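Local coordinates for testis-expressed protein 101 (Mus musculus, PDB 7BPS), which takes part in fertilization by controlling sperm binding to the zona pellucida and sperm migration into the oviduct, probably through the adhesion molecule ADAM3, at residues L43-S57 and L149-K163. Residues are numbered along the deposited sequence; the frame is centred on the assembly and turned at random.
Sequences LLIKADGTRTVVLAS and LEFSGGGMDATVQVK
Leu43, with CG swung anti to its backbone nitrogen (chi1 179°), and Leu55, with CG anti to the carbonyl carbon instead (chi1 -55°), both bring a methyl onto Phe151. Leu55 CD2 sits over one face of the ring in a CH-pi contact, 3.8 Å from the centroid and displaced toward the rim. Leu43 CD2 comes in obliquely, 3.4 Å from Phe151 CE1. Beyond the ring, Ile45 meets Leu149 tip to tip, CD1 to CD1 at 3.6 Å, while its CG2 branch packs on Val162 CG2. Val53 CG1 lies 4.0 Å from Val160 CG2, these two side chains likewise meeting end on. At the far end Met156, leaving the type I' turn of 153-156, bends at both chi2 and chi3; its CE settles 3.7 Å from Ala56 N and its CG lies against Ser57 CB. Ser57 OG is hydrogen-bonded to Gln39 NE2, on the strand leading into this hairpin. Across the interface side chains meet by apolar packing, two beta hairpins face to face, with strands 52-57 and 158-163 running nearly antiparallel at 157°. It joins the two tandem Ly6/uPAR domains through their sheets, flanked by strand 6-16, where Leu13 and Leu15 touch Leu55 and Val53, and by strand 183-193, where Val185 meets Phe151.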
# COMPACT_ATOMS: atom_id res chain seq x y z
N LEU A 43 -3.62 0.01 0.16
CA LEU A 43 -2.22 -0.37 0.45
C LEU A 43 -1.58 0.78 1.21
O LEU A 43 -1.73 1.93 0.76
CB LEU A 43 -1.50 -0.65 -0.87
CG LEU A 43 -0.02 -1.04 -0.76
CD1 LEU A 43 0.20 -2.23 0.13
CD2 LEU A 43 0.54 -1.33 -2.13
N LEU A 44 -0.89 0.48 2.31
CA LEU A 44 -0.22 1.49 3.17
C LEU A 44 1.25 1.13 3.25
O LEU A 44 1.56 -0.01 3.56
CB LEU A 44 -0.86 1.49 4.56
CG LEU A 44 -2.34 1.88 4.58
CD1 LEU A 44 -3.24 0.65 4.60
CD2 LEU A 44 -2.66 2.78 5.74
N ILE A 45 2.13 2.08 2.96
CA ILE A 45 3.61 1.86 2.96
C ILE A 45 4.27 2.98 3.76
O ILE A 45 3.96 4.17 3.51
CB ILE A 45 4.16 1.77 1.54
CG1 ILE A 45 3.41 0.72 0.71
CG2 ILE A 45 5.64 1.51 1.57
CD1 ILE A 45 3.58 0.88 -0.78
N LYS A 46 5.18 2.59 4.64
CA LYS A 46 5.84 3.44 5.65
C LYS A 46 7.30 3.02 5.74
O LYS A 46 7.58 1.80 5.65
CB LYS A 46 5.11 3.19 6.97
CG LYS A 46 5.34 4.20 8.07
CD LYS A 46 4.98 3.66 9.42
CE LYS A 46 5.07 4.75 10.48
NZ LYS A 46 6.43 5.33 10.53
N ALA A 47 8.21 3.96 5.91
CA ALA A 47 9.57 3.66 6.41
C ALA A 47 9.64 4.13 7.86
O ALA A 47 8.73 4.76 8.32
CB ALA A 47 10.64 4.28 5.54
N ASP A 48 10.72 3.80 8.55
CA ASP A 48 10.96 4.23 9.95
C ASP A 48 10.86 5.76 10.00
O ASP A 48 11.55 6.41 9.23
CB ASP A 48 12.34 3.77 10.40
CG ASP A 48 12.58 4.03 11.88
OD1 ASP A 48 11.60 4.27 12.60
OD2 ASP A 48 13.74 3.94 12.26
N GLY A 49 10.00 6.29 10.85
CA GLY A 49 9.90 7.74 11.10
C GLY A 49 9.27 8.52 9.95
O GLY A 49 9.29 9.76 10.04
N THR A 50 8.71 7.90 8.90
CA THR A 50 8.14 8.69 7.76
C THR A 50 6.63 8.82 7.90
O THR A 50 6.06 8.20 8.78
CB THR A 50 8.52 8.16 6.36
OG1 THR A 50 7.80 6.95 6.15
CG2 THR A 50 10.01 7.96 6.21
N ARG A 51 6.01 9.61 7.03
CA ARG A 51 4.55 9.49 6.81
C ARG A 51 4.28 8.16 6.08
O ARG A 51 5.25 7.43 5.68
CB ARG A 51 4.03 10.67 6.00
CG ARG A 51 4.35 12.00 6.64
CD ARG A 51 3.55 13.08 5.94
NE ARG A 51 3.28 14.18 6.82
CZ ARG A 51 3.99 15.29 6.89
NH1 ARG A 51 5.03 15.45 6.09
NH2 ARG A 51 3.63 16.24 7.74
N THR A 52 3.00 7.86 5.91
CA THR A 52 2.52 6.61 5.28
C THR A 52 1.92 6.97 3.92
O THR A 52 1.05 7.87 3.86
CB THR A 52 1.51 5.92 6.20
OG1 THR A 52 2.22 5.57 7.38
CG2 THR A 52 0.92 4.68 5.59
N VAL A 53 2.39 6.29 2.88
CA VAL A 53 1.77 6.38 1.53
C VAL A 53 0.49 5.54 1.57
O VAL A 53 0.54 4.40 2.03
CB VAL A 53 2.74 5.91 0.44
CG1 VAL A 53 2.14 6.03 -0.96
CG2 VAL A 53 4.03 6.70 0.51
N VAL A 54 -0.63 6.10 1.12
CA VAL A 54 -1.94 5.42 1.04
C VAL A 54 -2.44 5.44 -0.41
O VAL A 54 -2.67 6.57 -0.97
CB VAL A 54 -2.93 6.04 2.03
CG1 VAL A 54 -4.22 5.29 2.08
CG2 VAL A 54 -2.34 6.09 3.43
N LEU A 55 -2.50 4.25 -1.02
CA LEU A 55 -3.18 3.96 -2.30
C LEU A 55 -4.52 3.30 -1.95
O LEU A 55 -4.52 2.15 -1.46
CB LEU A 55 -2.30 3.06 -3.18
CG LEU A 55 -0.89 3.58 -3.47
CD1 LEU A 55 0.11 3.03 -2.46
CD2 LEU A 55 -0.42 3.25 -4.88
N ALA A 56 -5.61 4.04 -2.11
CA ALA A 56 -6.99 3.63 -1.76
C ALA A 56 -7.87 3.64 -3.02
O ALA A 56 -8.04 4.72 -3.66
CB ALA A 56 -7.55 4.51 -0.67
N SER A 57 -8.43 2.48 -3.33
CA SER A 57 -9.31 2.23 -4.49
C SER A 57 -10.67 1.69 -4.05
O SER A 57 -10.69 0.69 -3.32
CB SER A 57 -8.66 1.30 -5.45
OG SER A 57 -9.61 0.92 -6.41
N LEU A 149 8.26 1.25 -6.51
CA LEU A 149 7.04 0.45 -6.71
C LEU A 149 6.24 1.13 -7.80
O LEU A 149 5.92 2.29 -7.64
CB LEU A 149 6.25 0.35 -5.40
CG LEU A 149 7.00 -0.33 -4.26
CD1 LEU A 149 6.08 -0.43 -3.05
CD2 LEU A 149 7.53 -1.70 -4.65
N GLU A 150 5.94 0.37 -8.86
CA GLU A 150 5.16 0.80 -10.04
C GLU A 150 3.76 0.20 -9.90
O GLU A 150 3.66 -1.04 -9.86
CB GLU A 150 5.90 0.24 -11.26
CG GLU A 150 5.86 1.09 -12.48
CD GLU A 150 6.63 2.37 -12.24
OE1 GLU A 150 7.86 2.28 -11.89
OE2 GLU A 150 5.98 3.44 -12.39
N PHE A 151 2.72 1.01 -9.75
CA PHE A 151 1.31 0.55 -9.68
C PHE A 151 0.56 0.93 -10.96
O PHE A 151 0.78 2.03 -11.49
CB PHE A 151 0.62 1.13 -8.46
CG PHE A 151 1.25 0.71 -7.17
CD1 PHE A 151 0.87 -0.46 -6.55
CD2 PHE A 151 2.22 1.50 -6.57
CE1 PHE A 151 1.43 -0.82 -5.34
CE2 PHE A 151 2.77 1.14 -5.35
CZ PHE A 151 2.39 -0.02 -4.74
N SER A 152 -0.27 0.01 -11.45
CA SER A 152 -1.05 0.19 -12.70
C SER A 152 -2.38 -0.52 -12.56
O SER A 152 -2.52 -1.39 -11.71
CB SER A 152 -0.28 -0.24 -13.94
OG SER A 152 0.23 -1.53 -13.77
N GLY A 153 -3.37 -0.06 -13.31
CA GLY A 153 -4.73 -0.61 -13.29
C GLY A 153 -5.58 0.14 -12.29
O GLY A 153 -4.99 0.85 -11.45
N GLY A 154 -6.89 0.03 -12.45
CA GLY A 154 -7.90 0.45 -11.47
C GLY A 154 -7.97 1.95 -11.36
O GLY A 154 -8.57 2.40 -10.37
N GLY A 155 -7.42 2.70 -12.32
CA GLY A 155 -7.32 4.17 -12.25
C GLY A 155 -6.37 4.60 -11.13
O GLY A 155 -6.53 5.73 -10.60
N MET A 156 -5.38 3.76 -10.79
CA MET A 156 -4.51 3.91 -9.60
C MET A 156 -3.04 4.02 -10.01
O MET A 156 -2.22 3.79 -9.10
CB MET A 156 -4.60 2.69 -8.67
CG MET A 156 -5.88 2.59 -7.89
SD MET A 156 -6.26 4.13 -7.03
CE MET A 156 -5.01 4.01 -5.75
N ASP A 157 -2.73 4.36 -11.27
CA ASP A 157 -1.35 4.35 -11.82
C ASP A 157 -0.48 5.32 -11.02
O ASP A 157 -0.90 6.48 -10.86
CB ASP A 157 -1.35 4.69 -13.31
CG ASP A 157 -2.22 3.78 -14.14
OD1 ASP A 157 -1.68 2.85 -14.75
OD2 ASP A 157 -3.42 4.02 -14.18
N ALA A 158 0.65 4.85 -10.49
CA ALA A 158 1.48 5.58 -9.52
C ALA A 158 2.87 4.95 -9.39
O ALA A 158 3.00 3.78 -9.73
CB ALA A 158 0.76 5.58 -8.20
N THR A 159 3.87 5.71 -8.93
CA THR A 159 5.16 5.19 -8.42
C THR A 159 5.36 5.66 -6.97
O THR A 159 5.01 6.82 -6.63
CB THR A 159 6.44 5.71 -9.09
OG1 THR A 159 6.25 6.99 -9.67
CG2 THR A 159 7.02 4.77 -10.11
N VAL A 160 6.01 4.80 -6.19
CA VAL A 160 6.37 5.06 -4.79
C VAL A 160 7.86 4.76 -4.67
O VAL A 160 8.28 3.64 -5.05
CB VAL A 160 5.53 4.21 -3.83
CG1 VAL A 160 5.88 4.53 -2.39
CG2 VAL A 160 4.04 4.41 -4.09
N GLN A 161 8.63 5.75 -4.23
CA GLN A 161 10.04 5.53 -3.85
C GLN A 161 10.09 5.24 -2.34
O GLN A 161 9.41 5.96 -1.56
CB GLN A 161 10.87 6.74 -4.25
CG GLN A 161 12.32 6.55 -3.86
CD GLN A 161 13.25 7.43 -4.65
OE1 GLN A 161 14.23 6.94 -5.20
NE2 GLN A 161 12.97 8.71 -4.69
N VAL A 162 10.82 4.18 -1.98
CA VAL A 162 10.94 3.68 -0.59
C VAL A 162 12.40 3.36 -0.31
O VAL A 162 12.98 2.48 -1.02
CB VAL A 162 10.06 2.45 -0.35
CG1 VAL A 162 10.12 2.02 1.11
CG2 VAL A 162 8.63 2.66 -0.78
N LYS A 163 12.97 4.02 0.69
CA LYS A 163 14.35 3.71 1.18
C LYS A 163 14.31 3.49 2.68
O LYS A 163 13.54 4.21 3.35
CB LYS A 163 15.31 4.86 0.86
CG LYS A 163 15.38 5.23 -0.62
CD LYS A 163 16.35 6.32 -0.90
CE LYS A 163 16.41 6.67 -2.37
NZ LYS A 163 17.64 7.44 -2.62